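Local coordinates for amine Dehydrogenase (Pseudomonas putida, PDB 1JMX), which probably forms the beta-propeller subunit of a quinohemoprotein amine dehydrogenase, which oxidises primary amines, at residues Ala227-Asp239 with Gln248-Arg262. Numbering follows the deposited sequence.
Sequences ATADLLYGYLSVD and QEFADLTELYFTGLR
Tyr233 reaches from strand 230-239 across the link 251-256 to the start of strand 257-262, where its OH accepts the backbone N-H of Tyr257, 3.0 Å from N to OH and almost straight at 178°. The rotation about its CA-CB bond is off a staggered position (chi1 -113°), and the ring's neighbours include Tyr257 CD1, which lies over one face, 3.9 Å from Tyr233 CE1, Glu255 O at the edge, and Leu253 CG, which approaches CE1 and CD1 obliquely. A leucine here would probably leave the Tyr257 N-H without its acceptor and open a gap between Leu253 and the Tyr257 ring. Antiparallel pairing joins the middle strand 230-239 to the edge strand 245-250 of one beta-propeller blade, and 251-256 carries the chain on to the next blade, which begins with strand 257-262. Phe250, at the end of that edge strand, has CG between its backbone N and carbonyl carbon, which brings Tyr233 CB over one ring face, 4.0 Å from CZ, and Gly234 O to the ring edge, 3.4 Å from CE2. Farther along, Arg262 NE comes 3.5 Å from Tyr235 CE2, the guanidinium turned 78° from the ring, while Tyr235 OH is hydrogen-bonded to Glu209 OE1.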
loop_
_atom_site.group_PDB
_atom_site.type_symbol
_atom_site.label_atom_id
_atom_site.label_comp_id
_atom_site.label_asym_id
_atom_site.label_seq_id
_atom_site.Cartn_x
_atom_site.Cartn_y
_atom_site.Cartn_z
ATOM N N ALA B 227 15.924 -9.682 -16.165
ATOM C CA ALA B 227 17.016 -8.876 -16.783
ATOM C C ALA B 227 18.272 -9.736 -16.953
ATOM O O ALA B 227 19.389 -9.209 -17.086
ATOM C CB ALA B 227 17.318 -7.634 -15.917
ATOM N N THR B 228 18.080 -11.057 -16.929
ATOM C CA THR B 228 19.173 -12.028 -17.093
ATOM C C THR B 228 20.078 -12.180 -15.866
ATOM O O THR B 228 20.723 -13.224 -15.688
ATOM C CB THR B 228 20.027 -11.724 -18.360
ATOM O OG1 THR B 228 19.182 -11.775 -19.522
ATOM C CG2 THR B 228 21.183 -12.741 -18.513
ATOM N N ALA B 229 20.133 -11.152 -15.024
ATOM C CA ALA B 229 20.938 -11.226 -13.819
ATOM C C ALA B 229 20.402 -12.393 -12.987
ATOM O O ALA B 229 19.189 -12.580 -12.859
ATOM C CB ALA B 229 20.839 -9.927 -13.043
ATOM N N ASP B 230 21.319 -13.186 -12.449
ATOM C CA ASP B 230 20.990 -14.355 -11.642
ATOM C C ASP B 230 20.895 -14.023 -10.147
ATOM O O ASP B 230 21.878 -13.613 -9.524
ATOM C CB ASP B 230 22.067 -15.423 -11.872
ATOM C CG ASP B 230 21.600 -16.817 -11.523
ATOM O OD1 ASP B 230 20.367 -17.039 -11.479
ATOM O OD2 ASP B 230 22.470 -17.699 -11.314
ATOM N N LEU B 231 19.723 -14.253 -9.567
ATOM C CA LEU B 231 19.511 -13.972 -8.154
ATOM C C LEU B 231 20.101 -15.015 -7.224
ATOM O O LEU B 231 19.755 -16.186 -7.300
ATOM C CB LEU B 231 18.023 -13.784 -7.853
ATOM C CG LEU B 231 17.459 -12.385 -8.123
ATOM C CD1 LEU B 231 15.979 -12.333 -7.727
ATOM C CD2 LEU B 231 18.261 -11.340 -7.332
ATOM N N LEU B 232 20.954 -14.562 -6.309
ATOM C CA LEU B 232 21.611 -15.443 -5.349
ATOM C C LEU B 232 21.413 -14.980 -3.904
ATOM O O LEU B 232 21.188 -13.797 -3.641
ATOM C CB LEU B 232 23.118 -15.475 -5.627
ATOM C CG LEU B 232 23.603 -15.876 -7.017
ATOM C CD1 LEU B 232 25.000 -15.347 -7.246
ATOM C CD2 LEU B 232 23.566 -17.392 -7.164
ATOM N N TYR B 233 21.475 -15.925 -2.973
ATOM C CA TYR B 233 21.385 -15.601 -1.559
ATOM C C TYR B 233 22.790 -15.755 -1.004
ATOM O O TYR B 233 23.533 -16.658 -1.390
ATOM C CB TYR B 233 20.431 -16.528 -0.811
ATOM C CG TYR B 233 19.188 -15.821 -0.307
ATOM C CD1 TYR B 233 17.947 -16.069 -0.884
ATOM C CD2 TYR B 233 19.259 -14.871 0.715
ATOM C CE1 TYR B 233 16.814 -15.395 -0.468
ATOM C CE2 TYR B 233 18.121 -14.184 1.138
ATOM C CZ TYR B 233 16.903 -14.452 0.538
ATOM O OH TYR B 233 15.771 -13.771 0.907
ATOM N N GLY B 234 23.167 -14.831 -0.137
ATOM C CA GLY B 234 24.479 -14.876 0.457
ATOM C C GLY B 234 24.402 -14.796 1.964
ATOM O O GLY B 234 23.344 -14.548 2.555
ATOM N N TYR B 235 25.553 -15.006 2.581
ATOM C CA TYR B 235 25.694 -14.972 4.017
ATOM C C TYR B 235 26.921 -14.124 4.306
ATOM O O TYR B 235 27.983 -14.303 3.705
ATOM C CB TYR B 235 25.918 -16.383 4.543
ATOM C CG TYR B 235 25.992 -16.497 6.040
ATOM C CD1 TYR B 235 24.834 -16.492 6.809
ATOM C CD2 TYR B 235 27.208 -16.709 6.684
ATOM C CE1 TYR B 235 24.877 -16.712 8.179
ATOM C CE2 TYR B 235 27.262 -16.928 8.060
ATOM C CZ TYR B 235 26.092 -16.935 8.798
ATOM O OH TYR B 235 26.114 -17.222 10.145
ATOM N N LEU B 236 26.743 -13.170 5.203
ATOM C CA LEU B 236 27.804 -12.273 5.613
ATOM C C LEU B 236 27.997 -12.544 7.097
ATOM O O LEU B 236 27.066 -12.966 7.775
ATOM C CB LEU B 236 27.350 -10.834 5.340
ATOM C CG LEU B 236 27.745 -9.585 6.130
ATOM C CD1 LEU B 236 27.269 -8.369 5.332
ATOM C CD2 LEU B 236 27.127 -9.574 7.527
ATOM N N SER B 237 29.210 -12.363 7.596
ATOM C CA SER B 237 29.453 -12.586 9.009
ATOM C C SER B 237 30.673 -11.835 9.530
ATOM O O SER B 237 31.645 -11.614 8.808
ATOM C CB SER B 237 29.580 -14.082 9.319
ATOM O OG SER B 237 30.774 -14.626 8.789
ATOM N N VAL B 238 30.569 -11.387 10.777
ATOM C CA VAL B 238 31.652 -10.685 11.443
ATOM C C VAL B 238 31.919 -11.467 12.717
ATOM O O VAL B 238 31.045 -11.587 13.568
ATOM C CB VAL B 238 31.274 -9.231 11.813
ATOM C CG1 VAL B 238 32.484 -8.516 12.407
ATOM C CG2 VAL B 238 30.757 -8.479 10.591
ATOM N N ASP B 239 33.105 -12.055 12.809
ATOM C CA ASP B 239 33.498 -12.826 13.985
ATOM C C ASP B 239 33.717 -11.812 15.106
ATOM O O ASP B 239 34.594 -10.950 15.011
ATOM C CB ASP B 239 34.793 -13.595 13.697
ATOM C CG ASP B 239 35.042 -14.716 14.686
ATOM O OD1 ASP B 239 35.102 -14.447 15.901
ATOM O OD2 ASP B 239 35.170 -15.876 14.239
ATOM N N GLN B 248 29.660 -15.010 1.408
ATOM C CA GLN B 248 29.618 -16.102 0.454
ATOM C C GLN B 248 28.199 -16.487 0.066
ATOM O O GLN B 248 27.337 -16.655 0.934
ATOM C CB GLN B 248 30.369 -17.325 0.990
ATOM C CG GLN B 248 29.536 -18.346 1.736
ATOM C CD GLN B 248 29.902 -19.754 1.315
ATOM O OE1 GLN B 248 30.922 -20.301 1.751
ATOM N NE2 GLN B 248 29.102 -20.334 0.420
ATOM N N GLU B 249 27.956 -16.602 -1.238
ATOM C CA GLU B 249 26.640 -16.996 -1.736
ATOM C C GLU B 249 26.484 -18.504 -1.530
ATOM O O GLU B 249 27.433 -19.265 -1.752
ATOM C CB GLU B 249 26.492 -16.633 -3.211
ATOM C CG GLU B 249 26.519 -15.140 -3.484
ATOM C CD GLU B 249 27.892 -14.528 -3.293
ATOM O OE1 GLU B 249 28.891 -15.152 -3.713
ATOM O OE2 GLU B 249 27.983 -13.417 -2.737
ATOM N N PHE B 250 25.305 -18.935 -1.083
ATOM C CA PHE B 250 25.067 -20.356 -0.818
ATOM C C PHE B 250 23.909 -21.014 -1.574
ATOM O O PHE B 250 23.538 -22.148 -1.273
ATOM C CB PHE B 250 24.893 -20.591 0.690
ATOM C CG PHE B 250 23.719 -19.867 1.294
ATOM C CD1 PHE B 250 22.471 -20.484 1.378
ATOM C CD2 PHE B 250 23.862 -18.579 1.803
ATOM C CE1 PHE B 250 21.387 -19.830 1.959
ATOM C CE2 PHE B 250 22.779 -17.915 2.387
ATOM C CZ PHE B 250 21.542 -18.543 2.465
ATOM N N ALA B 251 23.352 -20.311 -2.554
ATOM C CA ALA B 251 22.228 -20.850 -3.311
ATOM C C ALA B 251 21.608 -19.852 -4.277
ATOM O O ALA B 251 21.654 -18.640 -4.060
ATOM C CB ALA B 251 21.148 -21.331 -2.350
ATOM N N ASP B 252 21.028 -20.371 -5.354
ATOM C CA ASP B 252 20.342 -19.511 -6.295
ATOM C C ASP B 252 18.987 -19.265 -5.641
ATOM O O ASP B 252 18.385 -20.182 -5.083
ATOM C CB ASP B 252 20.153 -20.179 -7.663
ATOM C CG ASP B 252 19.465 -19.256 -8.662
ATOM O OD1 ASP B 252 18.252 -19.430 -8.913
ATOM O OD2 ASP B 252 20.125 -18.319 -9.169
ATOM N N LEU B 253 18.556 -18.014 -5.652
ATOM C CA LEU B 253 17.286 -17.620 -5.060
ATOM C C LEU B 253 16.056 -18.173 -5.792
ATOM O O LEU B 253 15.805 -17.832 -6.951
ATOM C CB LEU B 253 17.219 -16.091 -5.004
ATOM C CG LEU B 253 16.160 -15.342 -4.190
ATOM C CD1 LEU B 253 16.570 -13.886 -4.109
ATOM C CD2 LEU B 253 14.770 -15.476 -4.804
ATOM N N THR B 254 15.303 -19.026 -5.102
ATOM C CA THR B 254 14.056 -19.605 -5.626
ATOM C C THR B 254 12.879 -19.160 -4.743
ATOM O O THR B 254 11.718 -19.231 -5.151
ATOM C CB THR B 254 14.099 -21.151 -5.683
ATOM O OG1 THR B 254 14.327 -21.692 -4.375
ATOM C CG2 THR B 254 15.191 -21.609 -6.621
ATOM N N GLU B 255 13.211 -18.690 -3.538
ATOM C CA GLU B 255 12.247 -18.207 -2.548
ATOM C C GLU B 255 12.978 -17.264 -1.587
ATOM O O GLU B 255 14.214 -17.226 -1.555
ATOM C CB GLU B 255 11.641 -19.372 -1.759
ATOM C CG GLU B 255 12.656 -20.215 -0.992
ATOM C CD GLU B 255 12.023 -21.311 -0.141
ATOM O OE1 GLU B 255 12.749 -22.243 0.259
ATOM O OE2 GLU B 255 10.812 -21.242 0.154
ATOM N N LEU B 256 12.217 -16.518 -0.795
ATOM C CA LEU B 256 12.802 -15.583 0.152
ATOM C C LEU B 256 12.907 -16.145 1.563
ATOM O O LEU B 256 12.102 -16.987 1.967
ATOM C CB LEU B 256 11.992 -14.287 0.193
ATOM C CG LEU B 256 11.828 -13.467 -1.087
ATOM C CD1 LEU B 256 10.965 -12.247 -0.772
ATOM C CD2 LEU B 256 13.184 -13.042 -1.648
ATOM N N TYR B 257 13.927 -15.671 2.286
ATOM C CA TYR B 257 14.197 -16.036 3.682
ATOM C C TYR B 257 14.440 -14.712 4.417
ATOM O O TYR B 257 15.075 -13.808 3.872
ATOM C CB TYR B 257 15.462 -16.902 3.811
ATOM C CG TYR B 257 15.458 -18.167 2.984
ATOM C CD1 TYR B 257 16.434 -18.384 2.018
ATOM C CD2 TYR B 257 14.446 -19.118 3.129
ATOM C CE1 TYR B 257 16.404 -19.506 1.206
ATOM C CE2 TYR B 257 14.405 -20.248 2.326
ATOM C CZ TYR B 257 15.390 -20.433 1.361
ATOM O OH TYR B 257 15.354 -21.539 0.545
ATOM N N PHE B 258 13.894 -14.575 5.622
ATOM C CA PHE B 258 14.091 -13.360 6.410
ATOM C C PHE B 258 15.341 -13.470 7.285
ATOM O O PHE B 258 16.131 -12.531 7.383
ATOM C CB PHE B 258 12.858 -13.059 7.258
ATOM C CG PHE B 258 11.873 -12.143 6.589
ATOM C CD1 PHE B 258 12.029 -11.778 5.251
ATOM C CD2 PHE B 258 10.790 -11.635 7.300
ATOM C CE1 PHE B 258 11.119 -10.918 4.630
ATOM C CE2 PHE B 258 9.870 -10.771 6.692
ATOM C CZ PHE B 258 10.036 -10.412 5.356
ATOM N N THR B 259 15.499 -14.624 7.928
ATOM C CA THR B 259 16.654 -14.888 8.773
ATOM C C THR B 259 17.285 -16.223 8.391
ATOM O O THR B 259 16.637 -17.096 7.797
ATOM C CB THR B 259 16.301 -14.941 10.266
ATOM O OG1 THR B 259 15.405 -16.026 10.505
ATOM C CG2 THR B 259 15.668 -13.650 10.726
ATOM N N GLY B 260 18.561 -16.360 8.736
ATOM C CA GLY B 260 19.289 -17.574 8.449
ATOM C C GLY B 260 20.443 -17.707 9.408
ATOM O O GLY B 260 21.098 -16.722 9.718
ATOM N N LEU B 261 20.654 -18.914 9.921
ATOM C CA LEU B 261 21.751 -19.190 10.846
ATOM C C LEU B 261 22.487 -20.465 10.499
ATOM O O LEU B 261 21.915 -21.427 9.977
ATOM C CB LEU B 261 21.262 -19.333 12.294
ATOM C CG LEU B 261 20.983 -18.113 13.169
ATOM C CD1 LEU B 261 20.584 -18.592 14.551
ATOM C CD2 LEU B 261 22.204 -17.195 13.239
ATOM N N ARG B 262 23.773 -20.458 10.812
ATOM C CA ARG B 262 24.594 -21.625 10.611
ATOM C C ARG B 262 24.498 -22.448 11.874
ATOM O O ARG B 262 24.446 -21.906 12.986
ATOM C CB ARG B 262 26.035 -21.249 10.333
ATOM C CG ARG B 262 26.231 -20.832 8.922
ATOM C CD ARG B 262 27.619 -21.120 8.517
ATOM N NE ARG B 262 28.530 -20.072 8.929
ATOM C CZ ARG B 262 29.845 -20.130 8.742
ATOM N NH1 ARG B 262 30.395 -21.202 8.174
ATOM N NH2 ARG B 262 30.597 -19.065 9.017
#